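Local coordinates for scarecrow-like protein 3 (Arabidopsis thaliana, PDB 6KPB), which probably acts as a nuclear transcription regulator of the GRAS family in plant development, binding zinc finger proteins of the IDD group, at residues A[130-135]-A[203-208]; A[369-374]-A[398-403]. One frame throughout, in Å; residues are numbered along the deposited sequence.

Contact 1 and contact 2 come in series along the chain, the first closing before the second opens, and both lie within the GRAS domain. Their centres are 22 Å apart and their nearest atoms about 8 Å, with no touch between them. Contact 1 sets helix 129-142 against the end of strand 196-203 and the start of helix 206-223; contact 2 pairs helices 360-381 and 387-406, successive in the chain. Helix 387-406 is shared, taking part in contact 2 and packing on helix 129-142 of contact 1, since Lys391, Met395 and Leu396 on it meet side chains of 130-135. Helix 360-381 also packs on the bound peptide.

Contact 1: residues A[130-135]-A[203-208]; sequences SEEIHV and HHQKEV
Glu132 and Gln205 meet through the ends of their side chains, Gln205 NE2 giving a hydrogen bond to Glu132 OE1 at 2.9 Å. The N-H points fairly straight at its acceptor, with an angle of 154° at the hydrogen, and uses the syn lone pair of OE1, on the side of the other carboxylate oxygen. The two side chains approach at about a right angle, yet carboxylate and amide lie nearly coplanar, 3° apart; the acceptor is tilted slightly from the amide plane. In Glu132 the CG is anti to the carbonyl carbon (chi1 -71°) and the chain runs extended beyond it, which carries the carboxylate from the helix across to the amide. Glutamine suits its place facing Glu132 because its amide can donate to a carboxylate without bringing a charge of its own.

One residue further along the helix, Ile133 makes the apolar half of the contact. Its CG1 lies 4.1 Å from Val208 CG2, and the two side chains run alongside one another, pointing opposite ways. Apolar branches suit both places: Ile133 lays the methylene CG1 and methyl CD1 of its longer branch against one methyl of the buried Val208.

The partner segment is the turn from a parallel strand into the following helix, a strand-to-helix connection of the Rossmann-like part of the GRAS domain. Gln205 holds the N-cap position of helix 206-223, and its backbone N donates to His203 ND1 at 3.1 Å, a bent bond that links the strand end to the turn. Val208 CG1, anti to the backbone N, sits over the centre of the His203 ring, 3.9 Å above its plane. His204 ND1 lies over the other face, offset toward the rim. Arg136, one turn beyond Glu132, touches both His203 and Gln205.

Contact 2: residues A[369-374]-A[398-403]; sequences YTYAAL and GEEIKN
Tyr371 carries this helix-helix contact, meeting Ile401 with a ring face and Glu400 with its hydroxyl. The apolar part is a CH-pi interaction: Ile401 CG1 stands 3.7 Å from the centroid of the Tyr371 ring, only 8° off the ring normal. Ile401 CD1 continues over the same ring toward its root, 3.8 Å from Tyr371 CG. With Ile401 CG1 anti to the carbonyl carbon, the longer branch is the one laid against the ring. An isoleucine suits the place because its CG1-CD1 branch is apolar and long enough to lie over the ring from its centre toward CG.

The polar part is a hydrogen bond from Tyr371 OH to Glu400 OE1, 2.8 Å long. The carboxylate oxygen sits at the ring edge and is met on its anti side, 20° out of the carboxylate plane. The ring and carboxylate planes are turned 67° apart. Tyrosine thus combines a greasy ring for the buried interface with a hydroxyl that reaches Glu400, which is partly exposed.

Further packing comes from helix 92-109, where Ile96 touches Tyr371 and Phe100 touches Ile401. His416 also touches Tyr371. The arrangement is that of two helices consecutive in the chain, 360-381 and 387-406, packed together where both segments fall in the predicted PFYRE region of the GRAS domain.

Contact 1: residues A[130-135]-A[203-208]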
ATOM      1  N   SER A 130       4.751   0.594  12.150  1.00 92.00           N
ATOM      2  CA  SER A 130       5.780   1.616  12.319  1.00 97.19           C
ATOM      3  C   SER A 130       5.335   2.955  11.743  1.00 98.02           C
ATOM      4  O   SER A 130       5.556   4.007  12.355  1.00104.90           O
ATOM      5  CB  SER A 130       7.088   1.166  11.668  1.00100.08           C
ATOM      6  OG  SER A 130       7.155   1.585  10.317  1.00113.32           O
ATOM      7  N   GLU A 131       4.700   2.937  10.569  1.00 87.65           N
ATOM      8  CA  GLU A 131       4.199   4.178   9.987  1.00 87.22           C
ATOM      9  C   GLU A 131       3.067   4.766  10.819  1.00 86.57           C
ATOM     10  O   GLU A 131       2.973   5.990  10.974  1.00 88.89           O
ATOM     11  CB  GLU A 131       3.741   3.939   8.549  1.00 95.39           C
ATOM     12  CG  GLU A 131       4.831   4.152   7.513  1.00116.64           C
ATOM     13  CD  GLU A 131       5.243   5.607   7.399  1.00125.10           C
ATOM     14  OE1 GLU A 131       4.420   6.425   6.937  1.00125.27           O
ATOM     15  OE2 GLU A 131       6.386   5.934   7.781  1.00129.06           O
ATOM     16  N   GLU A 132       2.198   3.912  11.364  1.00 86.98           N
ATOM     17  CA  GLU A 132       1.082   4.405  12.164  1.00 87.66           C
ATOM     18  C   GLU A 132       1.567   5.032  13.465  1.00 83.60           C
ATOM     19  O   GLU A 132       1.027   6.053  13.907  1.00 79.12           O
ATOM     20  CB  GLU A 132       0.095   3.269  12.437  1.00 98.95           C
ATOM     21  CG  GLU A 132      -0.699   2.845  11.207  1.00109.54           C
ATOM     22  CD  GLU A 132      -1.487   1.566  11.418  1.00128.40           C
ATOM     23  OE1 GLU A 132      -1.216   0.854  12.408  1.00134.16           O
ATOM     24  OE2 GLU A 132      -2.376   1.271  10.591  1.00132.17           O
ATOM     25  N   ILE A 133       2.586   4.440  14.093  1.00 81.61           N
ATOM     26  CA  ILE A 133       3.201   5.075  15.256  1.00 80.39           C
ATOM     27  C   ILE A 133       3.792   6.423  14.867  1.00 90.71           C
ATOM     28  O   ILE A 133       3.677   7.409  15.606  1.00 93.74           O
ATOM     29  CB  ILE A 133       4.268   4.153  15.875  1.00 81.74           C
ATOM     30  CG1 ILE A 133       3.632   2.877  16.427  1.00 92.47           C
ATOM     31  CG2 ILE A 133       5.034   4.881  16.968  1.00 73.71           C
ATOM     32  CD1 ILE A 133       4.637   1.926  17.045  1.00 94.97           C
ATOM     33  N   HIS A 134       4.421   6.488  13.691  1.00 91.96           N
ATOM     34  CA  HIS A 134       5.063   7.720  13.251  1.00 85.24           C
ATOM     35  C   HIS A 134       4.048   8.843  13.060  1.00 77.98           C
ATOM     36  O   HIS A 134       4.282   9.980  13.487  1.00 77.97           O
ATOM     37  CB  HIS A 134       5.839   7.466  11.958  1.00 87.93           C
ATOM     38  CG  HIS A 134       6.553   8.672  11.434  1.00 88.21           C
ATOM     39  ND1 HIS A 134       7.485   9.365  12.175  1.00 93.05           N
ATOM     40  CD2 HIS A 134       6.474   9.307  10.241  1.00 93.20           C
ATOM     41  CE1 HIS A 134       7.949  10.376  11.463  1.00 96.39           C
ATOM     42  NE2 HIS A 134       7.351  10.364  10.285  1.00 96.62           N
ATOM     43  N   VAL A 135       2.909   8.547  12.430  1.00 79.31           N
ATOM     44  CA  VAL A 135       1.935   9.602  12.167  1.00 87.22           C
ATOM     45  C   VAL A 135       1.272  10.066  13.462  1.00 82.77           C
ATOM     46  O   VAL A 135       0.929  11.248  13.598  1.00 84.83           O
ATOM     47  CB  VAL A 135       0.901   9.138  11.122  1.00 84.13           C
ATOM     48  CG1 VAL A 135      -0.006   8.053  11.683  1.00 96.88           C
ATOM     49  CG2 VAL A 135       0.082  10.318  10.614  1.00 78.29           C
ATOM     50  N   HIS A 203      -4.918  -1.610  23.671  1.00100.85           N
ATOM     51  CA  HIS A 203      -4.613  -1.302  22.282  1.00103.06           C
ATOM     52  C   HIS A 203      -4.720  -2.591  21.482  1.00103.19           C
ATOM     53  O   HIS A 203      -4.685  -3.691  22.038  1.00106.28           O
ATOM     54  CB  HIS A 203      -3.221  -0.676  22.133  1.00104.31           C
ATOM     55  CG  HIS A 203      -3.051   0.133  20.883  1.00112.36           C
ATOM     56  ND1 HIS A 203      -2.560  -0.401  19.710  1.00113.25           N
ATOM     57  CD2 HIS A 203      -3.301   1.438  20.624  1.00110.28           C
ATOM     58  CE1 HIS A 203      -2.518   0.540  18.784  1.00107.50           C
ATOM     59  NE2 HIS A 203      -2.962   1.666  19.313  1.00108.15           N
ATOM     60  N   HIS A 204      -4.862  -2.443  20.168  1.00 98.71           N
ATOM     61  CA  HIS A 204      -5.024  -3.585  19.279  1.00105.50           C
ATOM     62  C   HIS A 204      -3.714  -4.047  18.656  1.00104.78           C
ATOM     63  O   HIS A 204      -3.721  -4.994  17.865  1.00110.99           O
ATOM     64  CB  HIS A 204      -6.037  -3.258  18.176  1.00104.45           C
ATOM     65  CG  HIS A 204      -5.664  -2.070  17.345  1.00126.11           C
ATOM     66  ND1 HIS A 204      -5.937  -0.776  17.730  1.00129.74           N
ATOM     67  CD2 HIS A 204      -5.043  -1.982  16.144  1.00130.73           C
ATOM     68  CE1 HIS A 204      -5.499   0.060  16.805  1.00128.65           C
ATOM     69  NE2 HIS A 204      -4.951  -0.647  15.832  1.00129.30           N
ATOM     70  N   GLN A 205      -2.594  -3.412  18.995  1.00 97.69           N
ATOM     71  CA  GLN A 205      -1.296  -3.752  18.422  1.00102.08           C
ATOM     72  C   GLN A 205      -0.300  -3.962  19.550  1.00105.79           C
ATOM     73  O   GLN A 205      -0.116  -3.077  20.392  1.00115.00           O
ATOM     74  CB  GLN A 205      -0.819  -2.655  17.465  1.00103.60           C
ATOM     75  CG  GLN A 205      -1.672  -2.537  16.208  1.00107.63           C
ATOM     76  CD  GLN A 205      -1.427  -1.252  15.441  1.00117.83           C
ATOM     77  OE1 GLN A 205      -0.579  -0.444  15.820  1.00121.71           O
ATOM     78  NE2 GLN A 205      -2.166  -1.057  14.357  1.00117.32           N
ATOM     79  N   LYS A 206       0.339  -5.136  19.565  1.00107.67           N
ATOM     80  CA  LYS A 206       1.288  -5.459  20.628  1.00111.60           C
ATOM     81  C   LYS A 206       2.462  -4.488  20.647  1.00111.62           C
ATOM     82  O   LYS A 206       2.874  -4.034  21.714  1.00119.31           O
ATOM     83  CB  LYS A 206       1.796  -6.894  20.472  1.00121.36           C
ATOM     84  CG  LYS A 206       1.252  -7.860  21.512  1.00131.06           C
ATOM     85  CD  LYS A 206       2.338  -8.798  22.015  1.00135.58           C
ATOM     86  CE  LYS A 206       2.977  -8.270  23.289  1.00136.06           C
ATOM     87  NZ  LYS A 206       2.183  -8.630  24.497  1.00136.18           N
ATOM     88  N   GLU A 207       3.008  -4.165  19.471  1.00106.92           N
ATOM     89  CA  GLU A 207       4.189  -3.309  19.401  1.00114.06           C
ATOM     90  C   GLU A 207       3.954  -1.959  20.065  1.00107.78           C
ATOM     91  O   GLU A 207       4.875  -1.393  20.665  1.00108.29           O
ATOM     92  CB  GLU A 207       4.609  -3.114  17.943  1.00121.38           C
ATOM     93  CG  GLU A 207       4.871  -4.406  17.183  1.00127.40           C
ATOM     94  CD  GLU A 207       3.620  -4.975  16.536  1.00128.32           C
ATOM     95  OE1 GLU A 207       3.751  -5.671  15.510  1.00126.45           O
ATOM     96  OE2 GLU A 207       2.508  -4.723  17.046  1.00126.20           O
ATOM     97  N   VAL A 208       2.734  -1.429  19.972  1.00101.92           N
ATOM     98  CA  VAL A 208       2.419  -0.171  20.641  1.00100.38           C
ATOM     99  C   VAL A 208       2.454  -0.349  22.154  1.00 97.93           C
ATOM    100  O   VAL A 208       2.953   0.515  22.884  1.00 95.96           O
ATOM    101  CB  VAL A 208       1.054   0.355  20.162  1.00106.54           C
ATOM    102  CG1 VAL A 208       0.723   1.674  20.835  1.00109.31           C
ATOM    103  CG2 VAL A 208       1.050   0.508  18.650  1.00106.87           C
TER

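Contact 2: residues A[369-374]-A[398-403]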
ATOM      1  N   TYR A 369     -16.236  22.235   6.792  1.00 91.60           N
ATOM      2  CA  TYR A 369     -15.833  23.361   7.629  1.00 97.87           C
ATOM      3  C   TYR A 369     -14.818  22.939   8.683  1.00 92.82           C
ATOM      4  O   TYR A 369     -13.857  23.669   8.953  1.00 92.90           O
ATOM      5  CB  TYR A 369     -17.057  23.995   8.286  1.00 99.31           C
ATOM      6  CG  TYR A 369     -17.826  24.928   7.380  1.00103.73           C
ATOM      7  CD1 TYR A 369     -17.505  26.277   7.310  1.00113.01           C
ATOM      8  CD2 TYR A 369     -18.869  24.462   6.594  1.00110.64           C
ATOM      9  CE1 TYR A 369     -18.204  27.137   6.483  1.00119.39           C
ATOM     10  CE2 TYR A 369     -19.574  25.311   5.763  1.00119.60           C
ATOM     11  CZ  TYR A 369     -19.237  26.648   5.711  1.00128.03           C
ATOM     12  OH  TYR A 369     -19.937  27.497   4.885  1.00139.25           O
ATOM     13  N   THR A 370     -15.014  21.765   9.291  1.00 86.42           N
ATOM     14  CA  THR A 370     -14.109  21.319  10.346  1.00 84.87           C
ATOM     15  C   THR A 370     -12.705  21.088   9.804  1.00 87.73           C
ATOM     16  O   THR A 370     -11.724  21.616  10.341  1.00 94.80           O
ATOM     17  CB  THR A 370     -14.645  20.043  11.000  1.00 89.77           C
ATOM     18  OG1 THR A 370     -15.926  20.303  11.590  1.00 90.83           O
ATOM     19  CG2 THR A 370     -13.687  19.554  12.077  1.00 78.28           C
ATOM     20  N   TYR A 371     -12.587  20.306   8.731  1.00 87.59           N
ATOM     21  CA  TYR A 371     -11.270  19.965   8.211  1.00 79.78           C
ATOM     22  C   TYR A 371     -10.642  21.095   7.410  1.00 83.07           C
ATOM     23  O   TYR A 371      -9.420  21.095   7.226  1.00 86.01           O
ATOM     24  CB  TYR A 371     -11.356  18.687   7.376  1.00 74.10           C
ATOM     25  CG  TYR A 371     -11.620  17.471   8.230  1.00 76.72           C
ATOM     26  CD1 TYR A 371     -10.580  16.810   8.872  1.00 85.01           C
ATOM     27  CD2 TYR A 371     -12.912  17.003   8.427  1.00 81.59           C
ATOM     28  CE1 TYR A 371     -10.818  15.707   9.670  1.00 80.47           C
ATOM     29  CE2 TYR A 371     -13.160  15.901   9.222  1.00 77.78           C
ATOM     30  CZ  TYR A 371     -12.109  15.257   9.841  1.00 84.04           C
ATOM     31  OH  TYR A 371     -12.353  14.159  10.634  1.00 80.90           O
ATOM     32  N   ALA A 372     -11.434  22.060   6.938  1.00 80.11           N
ATOM     33  CA  ALA A 372     -10.843  23.272   6.382  1.00 83.47           C
ATOM     34  C   ALA A 372     -10.053  24.018   7.446  1.00 86.61           C
ATOM     35  O   ALA A 372      -8.987  24.577   7.165  1.00 89.15           O
ATOM     36  CB  ALA A 372     -11.924  24.175   5.788  1.00 70.16           C
ATOM     37  N   ALA A 373     -10.561  24.028   8.679  1.00 76.63           N
ATOM     38  CA  ALA A 373      -9.829  24.639   9.782  1.00 82.79           C
ATOM     39  C   ALA A 373      -8.577  23.839  10.119  1.00 86.71           C
ATOM     40  O   ALA A 373      -7.490  24.406  10.277  1.00 83.21           O
ATOM     41  CB  ALA A 373     -10.738  24.766  11.006  1.00 76.53           C
ATOM     42  N   LEU A 374      -8.710  22.513  10.229  1.00 79.46           N
ATOM     43  CA  LEU A 374      -7.557  21.676  10.552  1.00 77.89           C
ATOM     44  C   LEU A 374      -6.489  21.760   9.469  1.00 86.63           C
ATOM     45  O   LEU A 374      -5.297  21.879   9.770  1.00 85.65           O
ATOM     46  CB  LEU A 374      -8.002  20.230  10.762  1.00 84.48           C
ATOM     47  CG  LEU A 374      -8.704  19.945  12.091  1.00 91.97           C
ATOM     48  CD1 LEU A 374      -9.410  18.601  12.050  1.00 80.71           C
ATOM     49  CD2 LEU A 374      -7.700  19.992  13.235  1.00 81.93           C
ATOM     50  N   GLY A 398      -7.404  12.333   6.202  1.00 71.12           N
ATOM     51  CA  GLY A 398      -7.925  11.668   5.019  1.00 69.57           C
ATOM     52  C   GLY A 398      -8.699  10.407   5.354  1.00 77.67           C
ATOM     53  O   GLY A 398      -9.744  10.133   4.760  1.00 82.46           O
ATOM     54  N   GLU A 399      -8.200   9.625   6.315  1.00 81.92           N
ATOM     55  CA  GLU A 399      -8.912   8.419   6.720  1.00 81.23           C
ATOM     56  C   GLU A 399     -10.219   8.758   7.424  1.00 84.07           C
ATOM     57  O   GLU A 399     -11.237   8.090   7.209  1.00 89.50           O
ATOM     58  CB  GLU A 399      -8.024   7.560   7.619  1.00 87.28           C
ATOM     59  CG  GLU A 399      -6.993   6.757   6.853  1.00 99.10           C
ATOM     60  CD  GLU A 399      -7.629   5.848   5.819  1.00112.34           C
ATOM     61  OE1 GLU A 399      -8.639   5.189   6.147  1.00120.24           O
ATOM     62  OE2 GLU A 399      -7.127   5.803   4.677  1.00116.00           O
ATOM     63  N   GLU A 400     -10.210   9.791   8.267  1.00 75.51           N
ATOM     64  CA  GLU A 400     -11.439  10.204   8.933  1.00 78.89           C
ATOM     65  C   GLU A 400     -12.443  10.763   7.933  1.00 85.02           C
ATOM     66  O   GLU A 400     -13.632  10.429   7.989  1.00 85.19           O
ATOM     67  CB  GLU A 400     -11.123  11.228  10.021  1.00 80.44           C
ATOM     68  CG  GLU A 400     -10.209  10.696  11.116  1.00 92.34           C
ATOM     69  CD  GLU A 400      -9.817  11.760  12.121  1.00 96.76           C
ATOM     70  OE1 GLU A 400     -10.185  12.937  11.918  1.00 93.21           O
ATOM     71  OE2 GLU A 400      -9.139  11.421  13.113  1.00 93.77           O
ATOM     72  N   ILE A 401     -11.982  11.606   7.006  1.00 81.41           N
ATOM     73  CA  ILE A 401     -12.865  12.138   5.969  1.00 75.98           C
ATOM     74  C   ILE A 401     -13.455  11.001   5.145  1.00 82.04           C
ATOM     75  O   ILE A 401     -14.665  10.956   4.890  1.00 76.73           O
ATOM     76  CB  ILE A 401     -12.107  13.144   5.085  1.00 83.51           C
ATOM     77  CG1 ILE A 401     -11.832  14.436   5.856  1.00 89.61           C
ATOM     78  CG2 ILE A 401     -12.885  13.432   3.809  1.00 78.13           C
ATOM     79  CD1 ILE A 401     -10.858  15.363   5.162  1.00 90.51           C
ATOM     80  N   LYS A 402     -12.607  10.060   4.725  1.00 82.85           N
ATOM     81  CA  LYS A 402     -13.075   8.925   3.936  1.00 82.74           C
ATOM     82  C   LYS A 402     -14.106   8.103   4.699  1.00 84.69           C
ATOM     83  O   LYS A 402     -15.108   7.660   4.125  1.00 90.36           O
ATOM     84  CB  LYS A 402     -11.886   8.054   3.527  1.00 85.04           C
ATOM     85  CG  LYS A 402     -12.257   6.736   2.871  1.00 93.45           C
ATOM     86  CD  LYS A 402     -11.020   6.031   2.331  1.00106.37           C
ATOM     87  CE  LYS A 402     -10.860   4.640   2.925  1.00116.00           C
ATOM     88  NZ  LYS A 402      -9.665   3.941   2.370  1.00118.12           N
ATOM     89  N   ASN A 403     -13.886   7.898   5.999  1.00 86.57           N
ATOM     90  CA  ASN A 403     -14.819   7.100   6.785  1.00 79.89           C
ATOM     91  C   ASN A 403     -16.130   7.837   7.022  1.00 85.81           C
ATOM     92  O   ASN A 403     -17.195   7.210   7.059  1.00 88.43           O
ATOM     93  CB  ASN A 403     -14.179   6.707   8.117  1.00 77.61           C
ATOM     94  CG  ASN A 403     -15.025   5.722   8.901  1.00 92.18           C
ATOM     95  OD1 ASN A 403     -15.653   6.079   9.897  1.00 96.45           O
ATOM     96  ND2 ASN A 403     -15.051   4.475   8.447  1.00 90.79           N
TER